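Local coordinates for protein cytochrome C (Marichromatium purpuratum 984, PDB 5LO9) that probably oxidises thiosulfate to tetrathionate, and can run the reaction in reverse, passing electrons along a row of c-type hemes, at residues N272-P275 and R276-P279; P311-G315 and K316-V320; M323-R326 and I327-C330; Q357-I360 and F361-A364; P479-D482 and G483-R487. All blocks are in the same frame, centred on the assembly; numbering follows the deposited sequence.

Contact 1 of 5, residues N272-P275 and R276-P279; sequences NTDP and RSAP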
# COMPACT_ATOMS: atom_id res chain seq x y z
N ASN A 272 18.82 2.48 13.45
CA ASN A 272 19.10 2.79 14.85
C ASN A 272 19.86 4.10 15.02
O ASN A 272 19.93 4.61 16.14
CB ASN A 272 19.90 1.66 15.47
CG ASN A 272 21.28 1.57 14.89
OD1 ASN A 272 21.44 1.40 13.69
ND2 ASN A 272 22.27 1.78 15.72
N THR A 273 20.41 4.65 13.94
CA THR A 273 21.25 5.84 14.01
C THR A 273 20.69 7.06 13.30
O THR A 273 21.12 8.18 13.59
CB THR A 273 22.63 5.55 13.42
OG1 THR A 273 22.49 5.33 12.02
CG2 THR A 273 23.20 4.35 14.07
N ASP A 274 19.80 6.87 12.33
CA ASP A 274 19.25 8.01 11.63
C ASP A 274 18.38 8.86 12.56
O ASP A 274 17.54 8.31 13.31
CB ASP A 274 18.43 7.54 10.43
CG ASP A 274 18.00 8.69 9.54
OD1 ASP A 274 18.72 8.98 8.56
OD2 ASP A 274 16.95 9.31 9.85
N PRO A 275 18.52 10.19 12.53
CA PRO A 275 17.77 11.04 13.49
C PRO A 275 16.27 10.90 13.42
O PRO A 275 15.60 11.10 14.44
CB PRO A 275 18.20 12.46 13.10
CG PRO A 275 19.51 12.28 12.41
CD PRO A 275 19.39 10.99 11.67
N ARG A 276 15.71 10.52 12.28
CA ARG A 276 14.27 10.33 12.19
C ARG A 276 13.77 9.03 12.83
O ARG A 276 12.73 9.03 13.48
CB ARG A 276 13.83 10.39 10.74
CG ARG A 276 14.04 11.78 10.14
CD ARG A 276 13.13 11.98 8.99
NE ARG A 276 12.87 13.38 8.72
CZ ARG A 276 13.63 14.13 7.93
NH1 ARG A 276 14.73 13.61 7.33
NH2 ARG A 276 13.28 15.40 7.75
N SER A 277 14.46 7.90 12.63
CA SER A 277 13.95 6.63 13.14
C SER A 277 14.56 6.25 14.48
O SER A 277 13.95 5.50 15.25
CB SER A 277 14.17 5.51 12.10
OG SER A 277 15.54 5.44 11.65
N ALA A 278 15.74 6.78 14.79
CA ALA A 278 16.42 6.39 16.01
C ALA A 278 15.58 6.63 17.26
O ALA A 278 15.61 5.79 18.18
CB ALA A 278 17.77 7.14 16.04
N PRO A 279 14.82 7.72 17.36
CA PRO A 279 14.00 7.93 18.56
C PRO A 279 12.93 6.87 18.77
O PRO A 279 12.30 6.87 19.83
CB PRO A 279 13.38 9.31 18.31
CG PRO A 279 14.22 9.96 17.29
CD PRO A 279 14.70 8.84 16.42

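Contact 2 of 5, residues P311-G315 and K316-V320; sequences PAYRG and KNQRV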
# COMPACT_ATOMS: atom_id res chain seq x y z
N PRO A 311 -2.71 -5.90 2.30
CA PRO A 311 -3.34 -6.43 3.51
C PRO A 311 -3.50 -7.94 3.60
O PRO A 311 -3.77 -8.57 2.58
CB PRO A 311 -4.74 -5.80 3.46
CG PRO A 311 -4.56 -4.57 2.75
CD PRO A 311 -3.55 -4.87 1.68
N ALA A 312 -3.42 -8.50 4.81
CA ALA A 312 -3.49 -9.94 5.04
C ALA A 312 -3.95 -10.24 6.44
O ALA A 312 -3.67 -9.47 7.36
CB ALA A 312 -2.14 -10.57 4.87
N TYR A 313 -4.64 -11.38 6.62
CA TYR A 313 -4.94 -11.84 7.98
C TYR A 313 -3.70 -12.44 8.65
O TYR A 313 -2.94 -13.20 8.03
CB TYR A 313 -6.09 -12.84 8.00
CG TYR A 313 -6.42 -13.34 9.42
CD1 TYR A 313 -6.00 -14.61 9.86
CD2 TYR A 313 -7.12 -12.54 10.33
CE1 TYR A 313 -6.29 -15.06 11.16
CE2 TYR A 313 -7.42 -13.00 11.65
CZ TYR A 313 -6.99 -14.25 12.05
OH TYR A 313 -7.27 -14.69 13.33
N ARG A 314 -3.45 -12.02 9.89
CA ARG A 314 -2.34 -12.47 10.74
C ARG A 314 -2.88 -13.07 12.04
O ARG A 314 -3.44 -12.34 12.86
CB ARG A 314 -1.40 -11.31 11.08
CG ARG A 314 -0.52 -10.81 9.94
CD ARG A 314 0.94 -10.52 10.41
NE ARG A 314 1.05 -9.27 11.18
CZ ARG A 314 1.88 -9.06 12.20
NH1 ARG A 314 2.69 -10.04 12.63
NH2 ARG A 314 1.89 -7.85 12.79
N GLY A 315 -2.62 -14.36 12.28
CA GLY A 315 -3.08 -14.99 13.52
C GLY A 315 -2.47 -14.45 14.82
O GLY A 315 -3.05 -14.67 15.89
N LYS A 316 -1.32 -13.76 14.75
CA LYS A 316 -0.60 -13.31 15.96
C LYS A 316 -1.41 -12.28 16.75
O LYS A 316 -1.33 -12.25 17.99
CB LYS A 316 0.77 -12.72 15.57
CG LYS A 316 1.50 -11.80 16.64
CD LYS A 316 3.03 -11.96 16.57
CE LYS A 316 3.87 -10.78 17.11
NZ LYS A 316 5.14 -10.50 16.21
N ASN A 317 -2.13 -11.40 16.05
CA ASN A 317 -3.00 -10.41 16.68
C ASN A 317 -4.47 -10.61 16.31
O ASN A 317 -5.31 -9.77 16.69
CB ASN A 317 -2.54 -8.97 16.33
CG ASN A 317 -2.07 -8.82 14.88
OD1 ASN A 317 -2.04 -9.79 14.11
ND2 ASN A 317 -1.75 -7.58 14.48
N GLN A 318 -4.81 -11.70 15.62
CA GLN A 318 -6.17 -12.03 15.19
C GLN A 318 -6.82 -10.81 14.55
O GLN A 318 -7.80 -10.24 15.06
CB GLN A 318 -7.02 -12.58 16.34
CG GLN A 318 -6.49 -13.87 17.01
CD GLN A 318 -7.09 -14.10 18.41
OE1 GLN A 318 -7.79 -13.24 18.96
NE2 GLN A 318 -6.83 -15.27 18.97
N ARG A 319 -6.26 -10.40 13.41
CA ARG A 319 -6.54 -9.11 12.81
C ARG A 319 -5.93 -9.04 11.41
O ARG A 319 -4.88 -9.64 11.16
CB ARG A 319 -5.93 -8.01 13.71
CG ARG A 319 -6.14 -6.61 13.28
CD ARG A 319 -4.98 -5.72 13.73
NE ARG A 319 -5.43 -4.35 13.95
CZ ARG A 319 -5.80 -3.50 12.99
NH1 ARG A 319 -5.77 -3.85 11.70
NH2 ARG A 319 -6.21 -2.27 13.33
N VAL A 320 -6.57 -8.27 10.52
CA VAL A 320 -6.03 -8.01 9.19
C VAL A 320 -5.07 -6.83 9.29
O VAL A 320 -5.40 -5.81 9.89
CB VAL A 320 -7.17 -7.72 8.18
CG1 VAL A 320 -6.64 -7.22 6.84
CG2 VAL A 320 -7.98 -8.97 7.94

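Contact 3 of 5, residues M323-R326 and I327-C330; sequences MAER and IQGC. With HEC (heme c), chain E; THJ (thiosulfate), chain J; EDO (1,2-ethanediol), chain S; EDO (1,2-ethanediol), chain B.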
# COMPACT_ATOMS: atom_id res chain seq x y z
N MET A 323 0.36 -3.04 5.36
CA MET A 323 1.82 -2.91 5.37
C MET A 323 2.28 -1.93 6.45
O MET A 323 3.29 -2.18 7.12
CB MET A 323 2.31 -2.46 4.01
CG MET A 323 3.78 -2.19 3.93
SD MET A 323 4.77 -3.63 4.34
CE MET A 323 4.38 -4.75 3.01
N ALA A 324 1.59 -0.78 6.62
CA ALA A 324 2.02 0.14 7.69
C ALA A 324 1.90 -0.52 9.05
O ALA A 324 2.80 -0.38 9.90
CB ALA A 324 1.21 1.44 7.70
N GLU A 325 0.79 -1.21 9.28
CA GLU A 325 0.59 -1.81 10.59
C GLU A 325 1.67 -2.84 10.85
O GLU A 325 2.19 -2.96 11.96
CB GLU A 325 -0.81 -2.41 10.68
CG GLU A 325 -1.83 -1.31 10.90
CD GLU A 325 -3.25 -1.63 10.49
OE1 GLU A 325 -3.57 -2.76 10.04
OE2 GLU A 325 -4.07 -0.69 10.59
N ARG A 326 2.05 -3.55 9.80
CA ARG A 326 3.09 -4.56 9.92
C ARG A 326 4.41 -3.91 10.29
O ARG A 326 5.09 -4.34 11.23
CB ARG A 326 3.16 -5.32 8.60
CG ARG A 326 4.16 -6.41 8.48
CD ARG A 326 4.17 -7.24 9.70
NE ARG A 326 4.29 -8.64 9.35
CZ ARG A 326 5.06 -9.49 10.00
NH1 ARG A 326 5.83 -9.06 11.00
NH2 ARG A 326 5.09 -10.77 9.60
N ILE A 327 4.78 -2.86 9.58
CA ILE A 327 6.04 -2.18 9.85
C ILE A 327 6.07 -1.64 11.27
O ILE A 327 7.11 -1.68 11.94
CB ILE A 327 6.25 -1.06 8.81
CG1 ILE A 327 6.54 -1.69 7.47
CG2 ILE A 327 7.43 -0.16 9.17
CD1 ILE A 327 6.41 -0.74 6.33
N GLN A 328 4.94 -1.15 11.77
CA GLN A 328 4.91 -0.73 13.17
C GLN A 328 5.06 -1.91 14.12
O GLN A 328 5.65 -1.76 15.19
CB GLN A 328 3.62 0.02 13.45
CG GLN A 328 3.55 1.32 12.70
CD GLN A 328 2.20 1.98 12.87
OE1 GLN A 328 1.14 1.33 12.75
NE2 GLN A 328 2.23 3.26 13.18
N GLY A 329 4.58 -3.09 13.73
CA GLY A 329 4.83 -4.28 14.53
C GLY A 329 6.31 -4.56 14.67
O GLY A 329 6.80 -4.83 15.77
N CYS A 330 7.05 -4.48 13.57
CA CYS A 330 8.49 -4.66 13.60
C CYS A 330 9.17 -3.65 14.52
O CYS A 330 10.14 -3.97 15.22
CB CYS A 330 9.03 -4.58 12.17
SG CYS A 330 8.92 -6.17 11.32
FE HEC E . 11.03 -7.66 9.80
CHA HEC E . 8.68 -9.95 8.53
CHB HEC E . 9.70 -5.13 7.77
CHC HEC E . 13.21 -5.31 11.27
CHD HEC E . 12.60 -10.22 11.47
NA HEC E . 9.48 -7.58 8.40
C1A HEC E . 8.68 -8.57 8.06
C2A HEC E . 7.66 -8.19 7.05
C3A HEC E . 7.96 -6.78 6.82
C4A HEC E . 9.11 -6.49 7.71
CMA HEC E . 7.26 -5.88 5.87
CAA HEC E . 6.62 -9.07 6.41
CBA HEC E . 7.32 -10.02 5.44
CGA HEC E . 6.31 -10.83 4.64
O1A HEC E . 6.73 -11.38 3.59
O2A HEC E . 5.12 -10.96 5.05
NB HEC E . 11.41 -5.62 9.58
C1B HEC E . 10.77 -4.79 8.72
C2B HEC E . 11.23 -3.41 8.81
C3B HEC E . 12.26 -3.46 9.85
C4B HEC E . 12.27 -4.88 10.26
CMB HEC E . 10.79 -2.24 8.01
CAB HEC E . 13.07 -2.32 10.37
CBB HEC E . 12.11 -1.34 11.05
NC HEC E . 12.62 -7.75 11.15
C1C HEC E . 13.37 -6.73 11.59
C2C HEC E . 14.48 -7.17 12.48
C3C HEC E . 14.28 -8.63 12.54
C4C HEC E . 13.11 -8.86 11.67
CMC HEC E . 15.50 -6.29 13.15
CAC HEC E . 15.09 -9.70 13.25
CBC HEC E . 15.31 -9.36 14.69
ND HEC E . 10.68 -9.71 9.97
C1D HEC E . 11.41 -10.54 10.69
C2D HEC E . 10.93 -11.94 10.61
C3D HEC E . 9.74 -11.89 9.73
C4D HEC E . 9.70 -10.44 9.42
CMD HEC E . 11.55 -13.09 11.32
CAD HEC E . 8.82 -13.01 9.27
CBD HEC E . 8.14 -13.82 10.39
CGD HEC E . 7.18 -13.09 11.34
O1D HEC E . 7.50 -12.03 11.97
O2D HEC E . 6.04 -13.61 11.53
S1 THJ J . 8.06 -8.70 13.67
O1 THJ J . 6.72 -8.04 13.76
O2 THJ J . 7.94 -10.20 13.69
O3 THJ J . 8.82 -8.35 14.90
S2 THJ J . 9.03 -8.05 12.23
C1 EDO S . -1.18 -0.01 3.09
O1 EDO S . -0.17 0.20 4.11
C2 EDO S . -0.77 -1.08 2.06
O2 EDO S . -1.02 -2.47 2.53
C1 EDO B . 0.78 -2.61 15.10
O1 EDO B . 0.38 -1.24 14.73
C2 EDO B . 1.71 -2.82 16.36
O2 EDO B . 1.88 -1.70 17.28

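Contact 4 of 5, residues Q357-I360 and F361-A364; sequences QSYI and FWLA. With EDO (1,2-ethanediol), chain C; EDO (1,2-ethanediol), chain S.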
# COMPACT_ATOMS: atom_id res chain seq x y z
N GLN A 357 7.65 2.75 3.40
CA GLN A 357 6.69 2.22 2.44
C GLN A 357 7.06 2.61 1.02
O GLN A 357 6.82 1.83 0.09
CB GLN A 357 5.30 2.69 2.76
CG GLN A 357 4.74 2.05 4.00
CD GLN A 357 3.29 2.34 4.21
OE1 GLN A 357 2.42 1.57 3.79
NE2 GLN A 357 3.00 3.46 4.85
N SER A 358 7.66 3.76 0.80
CA SER A 358 8.06 4.10 -0.56
C SER A 358 9.20 3.21 -1.04
O SER A 358 9.22 2.74 -2.19
CB SER A 358 8.48 5.56 -0.65
OG SER A 358 7.36 6.42 -0.47
N TYR A 359 10.18 2.98 -0.16
CA TYR A 359 11.30 2.13 -0.52
C TYR A 359 10.81 0.73 -0.81
O TYR A 359 11.18 0.12 -1.83
CB TYR A 359 12.32 2.13 0.62
CG TYR A 359 13.45 1.17 0.45
CD1 TYR A 359 14.31 1.28 -0.62
CD2 TYR A 359 13.64 0.13 1.34
CE1 TYR A 359 15.33 0.40 -0.79
CE2 TYR A 359 14.68 -0.77 1.16
CZ TYR A 359 15.53 -0.62 0.10
OH TYR A 359 16.56 -1.50 -0.09
N ILE A 360 9.93 0.20 0.04
CA ILE A 360 9.47 -1.16 -0.16
C ILE A 360 8.66 -1.27 -1.44
O ILE A 360 8.73 -2.27 -2.15
CB ILE A 360 8.66 -1.62 1.05
CG1 ILE A 360 9.57 -1.77 2.28
CG2 ILE A 360 7.98 -2.90 0.75
CD1 ILE A 360 8.83 -1.78 3.64
N PHE A 361 7.83 -0.27 -1.71
CA PHE A 361 7.04 -0.23 -2.93
C PHE A 361 7.96 -0.27 -4.13
O PHE A 361 7.75 -1.04 -5.07
CB PHE A 361 6.20 1.06 -2.93
CG PHE A 361 5.50 1.41 -4.25
CD1 PHE A 361 5.83 2.58 -4.92
CD2 PHE A 361 4.47 0.63 -4.74
CE1 PHE A 361 5.16 2.93 -6.09
CE2 PHE A 361 3.79 0.99 -5.91
CZ PHE A 361 4.15 2.13 -6.59
N TRP A 362 9.00 0.55 -4.10
CA TRP A 362 9.92 0.60 -5.23
C TRP A 362 10.60 -0.75 -5.47
O TRP A 362 10.67 -1.22 -6.62
CB TRP A 362 10.95 1.69 -4.98
CG TRP A 362 12.04 1.67 -5.95
CD1 TRP A 362 11.95 1.96 -7.26
CD2 TRP A 362 13.41 1.39 -5.69
NE1 TRP A 362 13.18 1.87 -7.85
CE2 TRP A 362 14.10 1.53 -6.90
CE3 TRP A 362 14.13 1.04 -4.55
CZ2 TRP A 362 15.45 1.32 -7.02
CZ3 TRP A 362 15.46 0.84 -4.66
CH2 TRP A 362 16.12 0.97 -5.90
N LEU A 363 11.09 -1.41 -4.41
CA LEU A 363 11.74 -2.71 -4.60
C LEU A 363 10.82 -3.71 -5.29
O LEU A 363 11.30 -4.64 -5.94
CB LEU A 363 12.19 -3.31 -3.29
CG LEU A 363 13.31 -2.62 -2.56
CD1 LEU A 363 13.55 -3.31 -1.25
CD2 LEU A 363 14.56 -2.60 -3.43
N ALA A 364 9.51 -3.52 -5.14
CA ALA A 364 8.49 -4.43 -5.64
C ALA A 364 8.01 -4.10 -7.05
O ALA A 364 7.04 -4.72 -7.53
CB ALA A 364 7.30 -4.44 -4.70
C1 EDO C . 20.12 0.63 -1.07
O1 EDO C . 21.02 -0.18 -0.34
C2 EDO C . 19.36 -0.26 -2.06
O2 EDO C . 17.97 -0.60 -1.85
C1 EDO S . -1.18 -0.01 3.09
O1 EDO S . -0.17 0.20 4.11
C2 EDO S . -0.77 -1.08 2.06
O2 EDO S . -1.02 -2.47 2.53

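Contact 5 of 5, residues P479-D482 and G483-R487; sequences PRFD and GSVER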
# COMPACT_ATOMS: atom_id res chain seq x y z
N PRO A 479 6.56 -6.70 24.96
CA PRO A 479 5.72 -5.49 25.18
C PRO A 479 4.31 -5.78 25.65
O PRO A 479 3.69 -4.90 26.24
CB PRO A 479 5.71 -4.83 23.80
CG PRO A 479 7.00 -5.28 23.18
CD PRO A 479 7.20 -6.69 23.64
N ARG A 480 3.80 -7.00 25.43
CA ARG A 480 2.50 -7.47 25.89
C ARG A 480 2.57 -8.04 27.30
O ARG A 480 1.57 -8.59 27.79
CB ARG A 480 1.99 -8.56 24.94
CG ARG A 480 1.88 -8.07 23.49
CD ARG A 480 1.76 -9.19 22.48
NE ARG A 480 2.92 -10.07 22.45
CZ ARG A 480 3.03 -11.13 21.66
NH1 ARG A 480 2.06 -11.45 20.81
NH2 ARG A 480 4.11 -11.88 21.73
N PHE A 481 3.73 -7.96 27.94
CA PHE A 481 3.87 -8.46 29.31
C PHE A 481 2.78 -7.90 30.19
O PHE A 481 2.49 -6.70 30.19
CB PHE A 481 5.26 -8.09 29.86
CG PHE A 481 5.60 -8.73 31.19
CD1 PHE A 481 5.60 -10.12 31.33
CD2 PHE A 481 5.98 -7.95 32.27
CE1 PHE A 481 5.92 -10.72 32.54
CE2 PHE A 481 6.32 -8.56 33.47
CZ PHE A 481 6.29 -9.94 33.59
N ASP A 482 2.21 -8.79 31.00
CA ASP A 482 1.11 -8.46 31.89
C ASP A 482 1.54 -8.31 33.35
O ASP A 482 0.75 -7.82 34.17
CB ASP A 482 0.08 -9.59 31.76
CG ASP A 482 -0.55 -9.99 33.05
OD1 ASP A 482 -1.67 -9.48 33.31
OD2 ASP A 482 0.07 -10.80 33.79
N GLY A 483 2.82 -8.52 33.65
CA GLY A 483 3.30 -8.63 34.99
C GLY A 483 3.61 -10.07 35.43
O GLY A 483 4.54 -10.26 36.23
N SER A 484 2.91 -11.07 34.87
CA SER A 484 3.16 -12.48 35.17
C SER A 484 3.72 -13.20 33.95
O SER A 484 3.10 -13.22 32.90
CB SER A 484 1.88 -13.19 35.60
OG SER A 484 1.96 -14.58 35.32
N VAL A 485 4.85 -13.89 34.14
CA VAL A 485 5.43 -14.68 33.06
C VAL A 485 4.50 -15.82 32.62
O VAL A 485 4.27 -16.01 31.42
CB VAL A 485 6.81 -15.20 33.48
CG1 VAL A 485 7.35 -16.22 32.49
CG2 VAL A 485 7.78 -14.04 33.61
N GLU A 486 3.96 -16.59 33.57
CA GLU A 486 3.03 -17.67 33.20
C GLU A 486 1.86 -17.13 32.39
O GLU A 486 1.47 -17.68 31.35
CB GLU A 486 2.51 -18.41 34.44
CG GLU A 486 3.08 -19.83 34.64
CD GLU A 486 2.45 -20.64 35.81
OE1 GLU A 486 1.70 -20.08 36.62
OE2 GLU A 486 2.71 -21.87 35.91
N ARG A 487 1.25 -16.04 32.85
CA ARG A 487 0.07 -15.58 32.15
C ARG A 487 0.44 -15.12 30.73
O ARG A 487 -0.14 -15.59 29.75
CB ARG A 487 -0.60 -14.48 32.97
CG ARG A 487 -1.95 -14.07 32.47
CD ARG A 487 -2.88 -15.27 32.27
NE ARG A 487 -4.23 -14.82 31.93
CZ ARG A 487 -5.08 -15.47 31.14
NH1 ARG A 487 -4.74 -16.63 30.58
NH2 ARG A 487 -6.28 -14.94 30.91

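Contact 1 of 5, residues N272-P275 and R276-P279
Two backbone N-H groups converge on the carbonyl oxygen of Asp-274. Ala-278 N makes the firm bond to Asp-274 O, 2.8 Å long and nearly in line with the carbonyl; Ser-277 N adds a weak one to the same oxygen. The i to i+4 bond closes an alpha-turn over residues 275 to 277, leading into a 3-10 segment at 278-279. The Asp-274 side chain braces its start: chi1 of -172° swings the carboxylate beside the residue's own carbonyl carbon, where OD2 accepts from Arg-276 N at 3.0 Å, an Asx turn with Pro-275 at its corner. The N-H reaches OD2 from the anti side, 30° out of the carboxylate plane. OD1 is paired with Arg-266, so both oxygens are engaged. With an alanine here, Arg-276 N would probably lose its acceptor in the turn and Arg-266 its opposite charge. Ala-278 CB points back at residues 272-275, 3.3 Å from Asn-272 O, while Ser-277 OG turns back to Thr-271 O. The loop follows helix 256-269, on whose Leu-267 both Asp-274 and Ser-277 rest; Arg-276 lies against Leu-351 and Val-352 of helix 351-363, and Asn-272 ND2 bonds to Gly-417 O between strands 413-415 and 418-421.

Contact 2 of 5, residues P311-G315 and K316-V320
Arg-314 and Arg-319 are the hydrogen-bonded pair of a short antiparallel beta hairpin whose turn carries a G1 beta bulge. Arg-314 N gives a sound bond to Arg-319 O (3.1 Å), whereas the return bond from Arg-319 N is weak. Gln-318, in left-handed backbone conformation, shares the place facing Arg-314 with Arg-319. On one face of the hairpin, Tyr-313 has its ring anti to the backbone N (chi1 180°), which carries it across to the bulge residues, obliquely: Tyr-313 CE2 comes to 3.3 Å from Arg-319 N, and Tyr-313 OH to 3.4 Å from Gln-318 CA. The Gln-318 side chain runs alongside, its amide within 6° of the ring plane. Val-320 CG2 meets Tyr-313 CB on the same face, and Val-320 packs on Met-260 of the second subunit. On the other face, Arg-314 bends at chi2 and chi3, which sets Asn-317 OD1 over the rim of one guanidinium face; Arg-314 NE makes a salt bridge and Asn-317 ND2 a hydrogen bond to Asp-321 OD2. Lys-316 reaches toward the thiosulfate pocket, with NZ weakly bonded to Gly-433 O. Arg-319 NH1, salt-bridged to Asp-354 of the second subunit, also donates to Val-320 O at 2.7 Å, with the acceptor in the guanidinium plane.

Contact 3 of 5, residues M323-R326 and I327-C330
Met-323 and Ile-327, one turn apart on helix 323-332, pack CG against CD1 at 3.8 Å on the buried side, where Met-323 SD also touches a heme methyl. Further along this side the helix presents Arg-326 and Cys-330 to the heme. The Arg-326 chain starts anti to its N and is bent at chi2 and chi3; heme CAA, the first carbon of a propionate arm, lies over one guanidinium face toward its rim. The guanidinium edge meets two anions: Arg-326 NH1 lies 3.1 Å from thiosulfate O1, and NH2 3.6 Å from propionate O2D. Arg-326 NE bonds to Tyr-310 OH, which helps fix the group's rotation. A leucine in its place would probably leave Tyr-310 OH without this donor and take one positive neighbour from both anions. Cys-330 SG is covalently bonded to thiosulfate S2 (2.1 Å). The same sulfur, Cys-330 SG, stands 3.0 Å from the heme iron (FE), longer than a usual Fe-S bond. Regular i to i+4 backbone bonds, such as Cys-330 N to Arg-326 O, hold the heme-facing residues at one-turn spacing. At the helix start, beside helix 351-363, an ethanediol accepts from Met-323 N and Ala-324 N. The partly exposed side, looser, borders the second subunit: Glu-325 pairs with Arg-319, and Gln-328 packs on Asn-349 of that subunit while its NE2 bonds to Pro-346 O. The site recalls the His/Cys heme of TsdA enzymes, here with the cysteine tied to thiosulfate.

Contact 4 of 5, residues Q357-I360 and F361-A364
Tyr-359, Trp-362 and Leu-363 cluster on one flank of the buried C-terminal turns of helix 351-363, between helix 256-269, helix 323-332 and the second subunit. Leu-363 CD1 sits over one face of the Tyr-359 ring, 4.0 Å from its centroid and 29° off the normal, a CH-pi contact. Trp-362 touches the same ring differently: Tyr-359 CE1 meets the indole edge at Trp-362 CZ3 (3.9 Å), close to the indole plane. Both aromatic side chains stand anti to the backbone N (chi1 173° for Tyr-359), which sends both rings toward Val-261 of helix 256-269. Polar ends are bonded away from the cluster: Tyr-359 OH to Asn-294 O, and Trp-362 NE1 to Ala-251 O. Elsewhere Gln-357 OE1 accepts from ethanediol O1 at 2.9 Å. On other flanks, Ile-360 packs on Ile-327, while the Phe-361 ring meets Trp-307 with planes at about 60° and also packs on Tyr-310 of the second subunit. The backbone bonds are regular at first, Phe-361 N to Gln-357 O and Trp-362 N to Ser-358 O, both 2.9 Å, then Leu-363 N to Tyr-359 O. At Ala-364, which leaves helical geometry, the pattern gives way: Ala-364 N bonds only weakly to Ile-360 O at 3.3 Å and donates to Phe-361 O at 3.0 Å.

Contact 5 of 5, residues P479-D482 and G483-R487
One face of the Phe-481 ring is laid against the backbone of Gly-483: Gly-483 N stands 3.4 Å above the plane, over the ring centre, and Gly-483 CA makes a CH-pi contact 3.8 Å from the centroid. Val-485 N lies at the ring edge, near its plane, and Val-485 CG2 meets Phe-481 CE1 at 4.0 Å. The side chain has CG anti to the backbone N, which brings the ring forward along the following residues. The ring also packs on Thr-488 and Tyr-500. Gly-483 takes a backbone conformation (phi 104°) in which a CB would run into Asp-482 O. Next to it, Asp-482 OD2 accepts from Ser-484 N at 3.1 Å, an Asx turn met from the anti side and 31° out of the carboxylate plane. The turn leads directly into the start of helix 485-492, where Ser-484 is the N-cap: its OG, anti to the backbone N at chi1 154°, accepts from Arg-487 N at 3.0 Å in an almost straight bond. Asp-482 OD2 lies as well near Arg-487 CB, 3.8 Å away, although the guanidinium leads outward. Thr-488 OG1 ties the loop to the first helical turn by bonding to Asp-482 N, and weakly to Ser-484 O.

Overall arrangement
Contact 4 is buried throughout and mostly apolar, and contacts 1 and 3 are partly buried. Contacts 2 and 5 lie at the surface: contact 2 is a basic hairpin whose arginines pair with outside carboxylates, contact 5 a turn set by an aspartate and a ring on glycine. Contacts 3 and 4 belong to helices 323-332 and 351-363, which pack together and share an ethanediol. The hairpin of contact 2 runs straight into the helix of contact 3, and both supply thiosulfate-pocket residues. Contacts 2, 3 and 4 all reach the second subunit, whereas 1 and 5 do not. Contact 5 touches contact 2 only lightly, Lys-316 CE against Arg-480 NH1.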